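Local atomic coordinates of MaoC-like dehydratase (PDB entry 3EXZ), a protein that probably acts as a hydratase or dehydratase of the MaoC-like family, built on a hot-dog fold, though its natural substrate is not established. Residues V10-V21 with G95-A106; P114-S123 with R135-R144. All blocks are in the same frame, centred on the assembly; numbering follows the deposited sequence.

Contact 1 (10-21 with 95-106) and contact 2 (114-123 with 135-144) are antiparallel strand pairings in one five-stranded hot-dog sheet, their centres about 16 Å apart. The first attaches the outermost strand 13-20 to strand 97-109; the second is the hairpin of strands 116-126 and 132-143. Strands 97-109 and 116-126 are neighbours, and the contacts meet through probable backbone hydrogen bonds, such as Thr103 O to Gln122 N, and packing of Val104 CG1 on Val119 CG1. Each is partly buried, one face inward. Contact 1 is an interrupted ladder, mended by a serine hydroxyl and rich in ionic groups. Contact 2 keeps an unbroken register, pairs valines inside, and outside lays Arg116 along Phe143 and Gln122 flat on Arg135.

Contact 1. Residues V10-V21 with G95-A106; sequences VGDRFDSARHRV and GDELHVETTVLA
Ser16 and Val100 mark the break in this antiparallel pairing, where the register slips by one residue between Asp15 and His19. Ser16 N still donates to Val100 O, but Val100 N turns to the side chain, reaching Ser16 OG at 2.7 Å with an N-H...O angle of 170°. The same hydroxyl donates to Ala17 O, so OG serves both as acceptor and as donor; its position between backbone N and carbonyl carbon (chi1 80°) aims it at the strand opposite. Regular backbone bonds resume on both sides, as in the reciprocal pairs Phe14-Thr102 and His19-Leu98. Beside the break, the Arg18 guanidinium lies flat on the His99 ring, centres 3.7 Å apart and planes at 22°. His99 NE2 donates almost straight, in its ring plane, to Glu101 OE2 at 3.1 Å. Farther along, Arg20 NH1 forms a salt bridge to Glu97 OE2 at 3.2 Å, meeting the carboxylate on its anti side. Thr102 OG1 is bonded to Ser123 OG. Strand 116-126 flanks strand 97-109 on its other edge, while helix 57-72 packs against the face carrying His19 and Thr102, where the Ser71 hydroxyl accepts the backbone N-H of Ala17.

Contact 2. Residues P114-S123 with R135-R144; sequences PDRAIVTCQS and RSTAKVVVFR
Two torsions bring Arg116 and Phe143 together: Arg116 CG stands between its backbone N and carbonyl carbon (chi1 72°), while Phe143 CG lies beside its own N, opposite the carbonyl carbon. The two side chains therefore run alongside each other. Arg116 CB sits over the ring face, 3.7 Å from the Phe143 centroid, a CH-pi contact. The bend at chi3 then carries the guanidinium past the ring rim, with Phe143 CZ above the centre of its plane; the planes are 47° apart, too steep for a parallel stack. With an alanine in place of Arg116, CB would stay over the ring but nothing beyond it, and the outer CE1-CZ side of Phe143 would probably lose its cover and be freer to turn. At the opposite end, the Gln122 amide stacks on the Arg135 guanidinium with planes 16° apart, NE2 lying 3.5 Å from CZ. Gln122 OE1 also accepts a weak bond from Thr137 OG1 at 3.3 Å, and Arg135 NH2 has a salt bridge to Asp124.

On the inner face, Val119 CG2 meets Val142 CG2 at 3.6 Å, and Cys121 SG lies 4.3 Å from Val140 CG2. Reciprocal backbone bonds join Ala117 with Val142, Val119 with Val140, Cys121 with Ala138 and Ser123 with Ser136, giving an uninterrupted register; beyond it Arg144 N reaches Asp115 O at 3.1 Å. This pairing is a hairpin of two inner strands of the antiparallel hot-dog sheet. Strand 97-109 borders it beside 116-126, where Cys121 packs on Thr102, and strand 81-87 borders it beside 132-143, where Thr84 bonds Ser136 OG. Leu49 of the second subunit packs on both Arg116 and Phe143, placing that end of the hairpin at the dimer interface.

Contact 1. Residues V10-V21 with G95-A106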
loop_
_atom_site.group_PDB
_atom_site.type_symbol
_atom_site.label_atom_id
_atom_site.label_comp_id
_atom_site.label_asym_id
_atom_site.label_seq_id
_atom_site.Cartn_x
_atom_site.Cartn_y
_atom_site.Cartn_z
ATOM N N VAL A 10 8.691 -22.244 7.408
ATOM C CA VAL A 10 7.890 -22.264 6.189
ATOM C C VAL A 10 6.597 -23.039 6.483
ATOM O O VAL A 10 6.634 -24.152 7.022
ATOM C CB VAL A 10 8.668 -22.968 5.040
ATOM C CG1 VAL A 10 7.787 -23.107 3.801
ATOM C CG2 VAL A 10 9.939 -22.175 4.720
ATOM N N GLY A 11 5.460 -22.435 6.148
ATOM C CA GLY A 11 4.172 -23.066 6.367
ATOM C C GLY A 11 3.435 -22.534 7.585
ATOM O O GLY A 11 2.253 -22.821 7.779
ATOM N N ASP A 12 4.129 -21.770 8.420
ATOM C CA ASP A 12 3.488 -21.221 9.612
ATOM C C ASP A 12 2.349 -20.283 9.246
ATOM O O ASP A 12 2.486 -19.422 8.380
ATOM C CB ASP A 12 4.502 -20.486 10.495
ATOM C CG ASP A 12 5.354 -21.434 11.312
ATOM O OD1 ASP A 12 4.885 -22.566 11.577
ATOM O OD2 ASP A 12 6.474 -21.047 11.706
ATOM N N ARG A 13 1.219 -20.464 9.918
ATOM C CA ARG A 13 0.040 -19.653 9.677
ATOM C C ARG A 13 -0.275 -18.788 10.893
ATOM O O ARG A 13 -0.188 -19.246 12.030
ATOM C CB ARG A 13 -1.147 -20.564 9.346
ATOM C CG ARG A 13 -1.040 -21.289 8.007
ATOM C CD ARG A 13 -2.106 -22.378 7.882
ATOM N NE ARG A 13 -1.923 -23.225 6.702
ATOM C CZ ARG A 13 -1.125 -24.291 6.646
ATOM N NH1 ARG A 13 -0.423 -24.665 7.709
ATOM N NH2 ARG A 13 -1.020 -24.982 5.518
ATOM N N PHE A 14 -0.618 -17.527 10.635
ATOM C CA PHE A 14 -0.967 -16.569 11.685
ATOM C C PHE A 14 -2.294 -15.899 11.365
ATOM O O PHE A 14 -2.619 -15.646 10.203
ATOM C CB PHE A 14 0.111 -15.496 11.819
ATOM C CG PHE A 14 1.435 -16.031 12.242
ATOM C CD1 PHE A 14 1.708 -16.275 13.586
ATOM C CD2 PHE A 14 2.379 -16.384 11.291
ATOM C CE1 PHE A 14 2.901 -16.874 13.970
ATOM C CE2 PHE A 14 3.576 -16.986 11.666
ATOM C CZ PHE A 14 3.835 -17.230 13.006
ATOM N N ASP A 15 -3.048 -15.588 12.410
ATOM C CA ASP A 15 -4.341 -14.974 12.237
ATOM C C ASP A 15 -4.531 -13.747 13.080
ATOM O O ASP A 15 -4.170 -13.731 14.252
ATOM C CB ASP A 15 -5.424 -16.000 12.509
ATOM C CG ASP A 15 -6.165 -16.357 11.260
ATOM O OD1 ASP A 15 -7.173 -15.677 10.964
ATOM O OD2 ASP A 15 -5.728 -17.295 10.559
ATOM N N SER A 16 -5.098 -12.710 12.484
ATOM C CA SER A 16 -5.312 -11.464 13.200
ATOM C C SER A 16 -6.709 -11.404 13.804
ATOM O O SER A 16 -7.555 -12.265 13.542
ATOM C CB SER A 16 -5.182 -10.275 12.234
ATOM O OG SER A 16 -6.377 -10.082 11.476
ATOM N N ALA A 17 -6.919 -10.389 14.642
ATOM C CA ALA A 17 -8.232 -10.131 15.204
ATOM C C ALA A 17 -9.008 -9.436 14.049
ATOM O O ALA A 17 -8.465 -9.196 12.954
ATOM C CB ALA A 17 -8.153 -9.238 16.421
ATOM N N ARG A 18 -10.260 -9.091 14.308
ATOM C CA ARG A 18 -11.137 -8.535 13.294
ATOM C C ARG A 18 -11.286 -7.038 13.319
ATOM O O ARG A 18 -11.014 -6.398 14.327
ATOM C CB ARG A 18 -12.515 -9.220 13.414
ATOM C CG ARG A 18 -12.787 -10.333 12.390
ATOM C CD ARG A 18 -12.855 -11.720 13.015
ATOM N NE ARG A 18 -11.593 -12.451 12.910
ATOM C CZ ARG A 18 -11.469 -13.665 12.372
ATOM N NH1 ARG A 18 -12.530 -14.294 11.874
ATOM N NH2 ARG A 18 -10.280 -14.258 12.334
ATOM N N HIS A 19 -11.693 -6.479 12.191
ATOM C CA HIS A 19 -11.901 -5.047 12.117
ATOM C C HIS A 19 -13.101 -4.784 11.214
ATOM O O HIS A 19 -13.202 -5.349 10.119
ATOM C CB HIS A 19 -10.650 -4.344 11.576
ATOM C CG HIS A 19 -10.826 -2.876 11.353
ATOM N ND1 HIS A 19 -10.633 -1.937 12.343
ATOM C CD2 HIS A 19 -11.172 -2.185 10.241
ATOM C CE1 HIS A 19 -10.844 -0.729 11.848
ATOM N NE2 HIS A 19 -11.176 -0.854 10.574
ATOM N N ARG A 20 -14.029 -3.955 11.689
ATOM C CA ARG A 20 -15.209 -3.627 10.899
ATOM C C ARG A 20 -15.033 -2.313 10.122
ATOM O O ARG A 20 -14.715 -1.265 10.695
ATOM C CB ARG A 20 -16.457 -3.524 11.790
ATOM C CG ARG A 20 -17.752 -3.756 11.024
ATOM C CD ARG A 20 -18.980 -3.547 11.897
ATOM N NE ARG A 20 -20.217 -3.759 11.149
ATOM C CZ ARG A 20 -20.689 -4.952 10.799
ATOM N NH1 ARG A 20 -20.028 -6.055 11.134
ATOM N NH2 ARG A 20 -21.819 -5.041 10.105
ATOM N N VAL A 21 -15.232 -2.382 8.808
ATOM C CA VAL A 21 -15.109 -1.202 7.949
ATOM C C VAL A 21 -16.443 -0.464 7.799
ATOM O O VAL A 21 -17.429 -1.028 7.319
ATOM C CB VAL A 21 -14.612 -1.575 6.530
ATOM C CG1 VAL A 21 -14.364 -0.309 5.722
ATOM C CG2 VAL A 21 -13.328 -2.386 6.619
ATOM N N GLY A 95 -19.476 -2.150 6.159
ATOM C CA GLY A 95 -20.108 -3.236 6.894
ATOM C C GLY A 95 -19.280 -4.513 6.909
ATOM O O GLY A 95 -19.606 -5.461 7.627
ATOM N N ASP A 96 -18.188 -4.537 6.152
ATOM C CA ASP A 96 -17.355 -5.731 6.070
ATOM C C ASP A 96 -16.502 -6.007 7.300
ATOM O O ASP A 96 -15.941 -5.085 7.883
ATOM C CB ASP A 96 -16.436 -5.649 4.828
ATOM C CG ASP A 96 -17.123 -6.088 3.527
ATOM O OD1 ASP A 96 -18.341 -6.370 3.541
ATOM O OD2 ASP A 96 -16.429 -6.145 2.483
ATOM N N GLU A 97 -16.448 -7.270 7.719
ATOM C CA GLU A 97 -15.586 -7.651 8.832
ATOM C C GLU A 97 -14.317 -8.235 8.215
ATOM O O GLU A 97 -14.354 -9.274 7.547
ATOM C CB GLU A 97 -16.216 -8.717 9.721
ATOM C CG GLU A 97 -17.293 -8.190 10.644
ATOM C CD GLU A 97 -16.757 -7.715 11.983
ATOM O OE1 GLU A 97 -15.961 -8.460 12.589
ATOM O OE2 GLU A 97 -17.135 -6.606 12.429
ATOM N N LEU A 98 -13.195 -7.563 8.433
ATOM C CA LEU A 98 -11.931 -8.031 7.904
ATOM C C LEU A 98 -11.020 -8.619 8.976
ATOM O O LEU A 98 -11.013 -8.181 10.136
ATOM C CB LEU A 98 -11.156 -6.878 7.239
ATOM C CG LEU A 98 -11.900 -5.998 6.221
ATOM C CD1 LEU A 98 -10.957 -4.950 5.637
ATOM C CD2 LEU A 98 -12.484 -6.876 5.116
ATOM N N HIS A 99 -10.274 -9.639 8.576
ATOM C CA HIS A 99 -9.251 -10.218 9.425
ATOM C C HIS A 99 -8.177 -10.694 8.447
ATOM O O HIS A 99 -8.453 -10.908 7.260
ATOM C CB HIS A 99 -9.756 -11.369 10.288
ATOM C CG HIS A 99 -9.976 -12.627 9.533
ATOM N ND1 HIS A 99 -11.044 -12.802 8.682
ATOM C CD2 HIS A 99 -9.241 -13.759 9.460
ATOM C CE1 HIS A 99 -10.956 -13.991 8.116
ATOM N NE2 HIS A 99 -9.869 -14.591 8.570
ATOM N N VAL A 100 -6.950 -10.844 8.924
ATOM C CA VAL A 100 -5.884 -11.268 8.036
ATOM C C VAL A 100 -5.325 -12.636 8.372
ATOM O O VAL A 100 -5.137 -12.968 9.548
ATOM C CB VAL A 100 -4.716 -10.256 8.050
ATOM C CG1 VAL A 100 -3.714 -10.594 6.934
ATOM C CG2 VAL A 100 -5.253 -8.834 7.893
ATOM N N GLU A 101 -5.107 -13.441 7.330
ATOM C CA GLU A 101 -4.500 -14.769 7.475
ATOM C C GLU A 101 -3.116 -14.758 6.782
ATOM O O GLU A 101 -3.016 -14.661 5.555
ATOM C CB GLU A 101 -5.399 -15.853 6.870
ATOM C CG GLU A 101 -6.531 -16.263 7.802
ATOM C CD GLU A 101 -7.515 -17.225 7.157
ATOM O OE1 GLU A 101 -7.141 -17.879 6.153
ATOM O OE2 GLU A 101 -8.663 -17.326 7.657
ATOM N N THR A 102 -2.049 -14.868 7.568
ATOM C CA THR A 102 -0.694 -14.817 7.021
ATOM C C THR A 102 0.040 -16.156 7.015
ATOM O O THR A 102 -0.012 -16.904 7.990
ATOM C CB THR A 102 0.153 -13.752 7.797
ATOM O OG1 THR A 102 -0.559 -12.506 7.825
ATOM C CG2 THR A 102 1.511 -13.519 7.118
ATOM N N THR A 103 0.707 -16.454 5.903
ATOM C CA THR A 103 1.467 -17.699 5.773
ATOM C C THR A 103 2.919 -17.410 5.393
ATOM O O THR A 103 3.177 -16.592 4.508
ATOM C CB THR A 103 0.889 -18.629 4.660
ATOM O OG1 THR A 103 -0.500 -18.878 4.904
ATOM C CG2 THR A 103 1.647 -19.972 4.618
ATOM N N VAL A 104 3.860 -18.057 6.085
ATOM C CA VAL A 104 5.288 -17.924 5.777
ATOM C C VAL A 104 5.532 -18.873 4.581
ATOM O O VAL A 104 5.318 -20.087 4.673
ATOM C CB VAL A 104 6.175 -18.360 6.963
ATOM C CG1 VAL A 104 7.649 -18.154 6.611
ATOM C CG2 VAL A 104 5.804 -17.553 8.203
ATOM N N LEU A 105 5.985 -18.312 3.463
ATOM C CA LEU A 105 6.224 -19.074 2.241
ATOM C C LEU A 105 7.676 -19.462 2.067
ATOM O O LEU A 105 7.988 -20.447 1.395
ATOM C CB LEU A 105 5.781 -18.262 1.011
ATOM C CG LEU A 105 4.307 -17.850 0.864
ATOM C CD1 LEU A 105 4.046 -17.372 -0.567
ATOM C CD2 LEU A 105 3.410 -19.040 1.191
ATOM N N ALA A 106 8.557 -18.674 2.670
ATOM C CA ALA A 106 9.986 -18.917 2.574
ATOM C C ALA A 106 10.789 -18.084 3.578
ATOM O O ALA A 106 10.365 -16.995 3.975
ATOM C CB ALA A 106 10.470 -18.602 1.138
HETATM O O HOH W 1 -2.109 -12.596 9.834
#

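Contact 2. Residues P114-S123 with R135-R144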
loop_
_atom_site.group_PDB
_atom_site.type_symbol
_atom_site.label_atom_id
_atom_site.label_comp_id
_atom_site.label_asym_id
_atom_site.label_seq_id
_atom_site.Cartn_x
_atom_site.Cartn_y
_atom_site.Cartn_z
ATOM N N PRO A 114 24.374 -12.897 8.740
ATOM C CA PRO A 114 23.679 -14.050 9.302
ATOM C C PRO A 114 22.771 -13.916 10.511
ATOM O O PRO A 114 22.132 -14.893 10.903
ATOM C CB PRO A 114 24.791 -15.077 9.483
ATOM C CG PRO A 114 25.987 -14.234 9.809
ATOM C CD PRO A 114 25.839 -13.002 8.933
ATOM N N ASP A 115 22.692 -12.723 11.079
ATOM C CA ASP A 115 21.801 -12.532 12.212
ATOM C C ASP A 115 20.391 -12.111 11.779
ATOM O O ASP A 115 19.563 -11.743 12.618
ATOM C CB ASP A 115 22.376 -11.498 13.198
ATOM C CG ASP A 115 22.507 -10.109 12.599
ATOM O OD1 ASP A 115 22.672 -9.987 11.367
ATOM O OD2 ASP A 115 22.455 -9.136 13.383
ATOM N N ARG A 116 20.108 -12.206 10.480
ATOM C CA ARG A 116 18.814 -11.803 9.942
ATOM C C ARG A 116 18.497 -12.567 8.656
ATOM O O ARG A 116 19.389 -13.131 8.023
ATOM C CB ARG A 116 18.835 -10.300 9.658
ATOM C CG ARG A 116 19.693 -9.928 8.468
ATOM C CD ARG A 116 19.395 -8.530 7.989
ATOM N NE ARG A 116 20.354 -7.559 8.499
ATOM C CZ ARG A 116 20.330 -6.265 8.204
ATOM N NH1 ARG A 116 19.385 -5.780 7.408
ATOM N NH2 ARG A 116 21.261 -5.458 8.695
ATOM N N ALA A 117 17.222 -12.568 8.280
ATOM C CA ALA A 117 16.752 -13.262 7.086
ATOM C C ALA A 117 15.596 -12.493 6.471
ATOM O O ALA A 117 14.964 -11.676 7.142
ATOM C CB ALA A 117 16.267 -14.679 7.463
ATOM N N ILE A 118 15.343 -12.736 5.186
ATOM C CA ILE A 118 14.209 -12.119 4.512
ATOM C C ILE A 118 13.137 -13.213 4.508
ATOM O O ILE A 118 13.307 -14.279 3.908
ATOM C CB ILE A 118 14.559 -11.665 3.084
ATOM C CG1 ILE A 118 15.278 -10.316 3.160
ATOM C CG2 ILE A 118 13.299 -11.558 2.242
ATOM C CD1 ILE A 118 15.871 -9.871 1.847
ATOM N N VAL A 119 12.045 -12.949 5.221
ATOM C CA VAL A 119 10.938 -13.886 5.336
ATOM C C VAL A 119 9.798 -13.450 4.430
ATOM O O VAL A 119 9.297 -12.328 4.545
ATOM C CB VAL A 119 10.412 -13.963 6.805
ATOM C CG1 VAL A 119 9.314 -15.023 6.924
ATOM C CG2 VAL A 119 11.565 -14.275 7.760
ATOM N N THR A 120 9.405 -14.336 3.523
ATOM C CA THR A 120 8.315 -14.057 2.604
ATOM C C THR A 120 6.988 -14.401 3.280
ATOM O O THR A 120 6.687 -15.568 3.535
ATOM C CB THR A 120 8.455 -14.876 1.301
ATOM O OG1 THR A 120 9.681 -14.524 0.646
ATOM C CG2 THR A 120 7.301 -14.581 0.364
ATOM N N CYS A 121 6.197 -13.374 3.571
ATOM C CA CYS A 121 4.908 -13.561 4.224
ATOM C C CYS A 121 3.769 -13.212 3.296
ATOM O O CYS A 121 3.721 -12.109 2.747
ATOM C CB CYS A 121 4.800 -12.680 5.469
ATOM S SG CYS A 121 6.108 -12.950 6.665
ATOM N N GLN A 122 2.853 -14.154 3.120
ATOM C CA GLN A 122 1.698 -13.919 2.271
ATOM C C GLN A 122 0.476 -13.682 3.144
ATOM O O GLN A 122 -0.041 -14.604 3.772
ATOM C CB GLN A 122 1.450 -15.111 1.346
ATOM C CG GLN A 122 0.298 -14.897 0.392
ATOM C CD GLN A 122 0.232 -15.944 -0.697
ATOM O OE1 GLN A 122 0.894 -15.829 -1.735
ATOM N NE2 GLN A 122 -0.553 -16.987 -0.461
ATOM N N SER A 123 0.028 -12.434 3.193
ATOM C CA SER A 123 -1.140 -12.074 3.979
ATOM C C SER A 123 -2.372 -11.900 3.097
ATOM O O SER A 123 -2.364 -11.120 2.144
ATOM C CB SER A 123 -0.891 -10.774 4.742
ATOM O OG SER A 123 0.271 -10.875 5.545
ATOM N N ARG A 135 -4.359 -9.301 -1.177
ATOM C CA ARG A 135 -3.308 -10.276 -0.958
ATOM C C ARG A 135 -2.015 -9.476 -1.062
ATOM O O ARG A 135 -1.792 -8.728 -2.022
ATOM C CB ARG A 135 -3.297 -11.410 -1.976
ATOM C CG ARG A 135 -1.968 -12.154 -1.991
ATOM C CD ARG A 135 -2.084 -13.435 -2.797
ATOM N NE ARG A 135 -2.949 -14.403 -2.131
ATOM C CZ ARG A 135 -3.088 -15.667 -2.518
ATOM N NH1 ARG A 135 -2.410 -16.120 -3.568
ATOM N NH2 ARG A 135 -3.904 -16.480 -1.856
ATOM N N SER A 136 -1.184 -9.619 -0.037
ATOM C CA SER A 136 0.093 -8.946 0.034
ATOM C C SER A 136 1.164 -10.008 0.288
ATOM O O SER A 136 1.221 -10.590 1.371
ATOM C CB SER A 136 0.062 -7.911 1.167
ATOM O OG SER A 136 1.270 -7.179 1.244
ATOM N N THR A 137 1.975 -10.301 -0.730
ATOM C CA THR A 137 3.078 -11.258 -0.594
ATOM C C THR A 137 4.267 -10.334 -0.317
ATOM O O THR A 137 4.886 -9.778 -1.226
ATOM C CB THR A 137 3.280 -12.066 -1.878
ATOM O OG1 THR A 137 2.059 -12.748 -2.185
ATOM C CG2 THR A 137 4.393 -13.097 -1.695
ATOM N N ALA A 138 4.581 -10.174 0.959
ATOM C CA ALA A 138 5.638 -9.277 1.398
ATOM C C ALA A 138 6.936 -9.933 1.818
ATOM O O ALA A 138 6.947 -11.082 2.250
ATOM C CB ALA A 138 5.102 -8.417 2.585
ATOM N N LYS A 139 8.035 -9.203 1.664
ATOM C CA LYS A 139 9.324 -9.693 2.128
ATOM C C LYS A 139 9.630 -8.822 3.357
ATOM O O LYS A 139 9.748 -7.595 3.267
ATOM C CB LYS A 139 10.405 -9.527 1.066
ATOM C CG LYS A 139 10.212 -10.447 -0.129
ATOM C CD LYS A 139 11.172 -10.092 -1.252
ATOM C CE LYS A 139 11.153 -11.149 -2.352
ATOM N NZ LYS A 139 11.288 -12.532 -1.798
ATOM N N VAL A 140 9.747 -9.474 4.508
ATOM C CA VAL A 140 9.994 -8.798 5.771
ATOM C C VAL A 140 11.393 -9.151 6.271
ATOM O O VAL A 140 11.896 -10.245 6.002
ATOM C CB VAL A 140 8.892 -9.218 6.798
ATOM C CG1 VAL A 140 9.073 -8.502 8.114
ATOM C CG2 VAL A 140 7.521 -8.908 6.220
ATOM N N VAL A 141 12.026 -8.210 6.965
ATOM C CA VAL A 141 13.361 -8.428 7.507
ATOM C C VAL A 141 13.214 -8.868 8.957
ATOM O O VAL A 141 12.747 -8.106 9.809
ATOM C CB VAL A 141 14.222 -7.143 7.468
ATOM C CG1 VAL A 141 15.673 -7.492 7.773
ATOM C CG2 VAL A 141 14.101 -6.473 6.108
ATOM N N VAL A 142 13.617 -10.102 9.228
ATOM C CA VAL A 142 13.524 -10.651 10.568
ATOM C C VAL A 142 14.864 -11.099 11.144
ATOM O O VAL A 142 15.560 -11.939 10.563
ATOM C CB VAL A 142 12.566 -11.868 10.607
ATOM C CG1 VAL A 142 12.396 -12.344 12.042
ATOM C CG2 VAL A 142 11.218 -11.501 9.999
ATOM N N PHE A 143 15.215 -10.526 12.287
ATOM C CA PHE A 143 16.451 -10.864 12.987
ATOM C C PHE A 143 16.192 -11.948 14.049
ATOM O O PHE A 143 15.063 -12.125 14.514
ATOM C CB PHE A 143 17.001 -9.628 13.714
ATOM C CG PHE A 143 17.506 -8.556 12.797
ATOM C CD1 PHE A 143 18.868 -8.408 12.564
ATOM C CD2 PHE A 143 16.623 -7.679 12.179
ATOM C CE1 PHE A 143 19.342 -7.412 11.707
ATOM C CE2 PHE A 143 17.087 -6.683 11.321
ATOM C CZ PHE A 143 18.449 -6.545 11.093
ATOM N N ARG A 144 17.232 -12.693 14.417
ATOM C CA ARG A 144 17.070 -13.676 15.475
ATOM C C ARG A 144 17.198 -12.918 16.810
ATOM O O ARG A 144 17.700 -11.788 16.847
ATOM C CB ARG A 144 18.091 -14.815 15.341
ATOM C CG ARG A 144 19.471 -14.438 14.872
ATOM C CD ARG A 144 20.180 -15.675 14.314
ATOM N NE ARG A 144 19.885 -16.867 15.106
ATOM C CZ ARG A 144 20.542 -18.022 15.020
ATOM N NH1 ARG A 144 21.545 -18.166 14.161
ATOM N NH2 ARG A 144 20.195 -19.036 15.803
#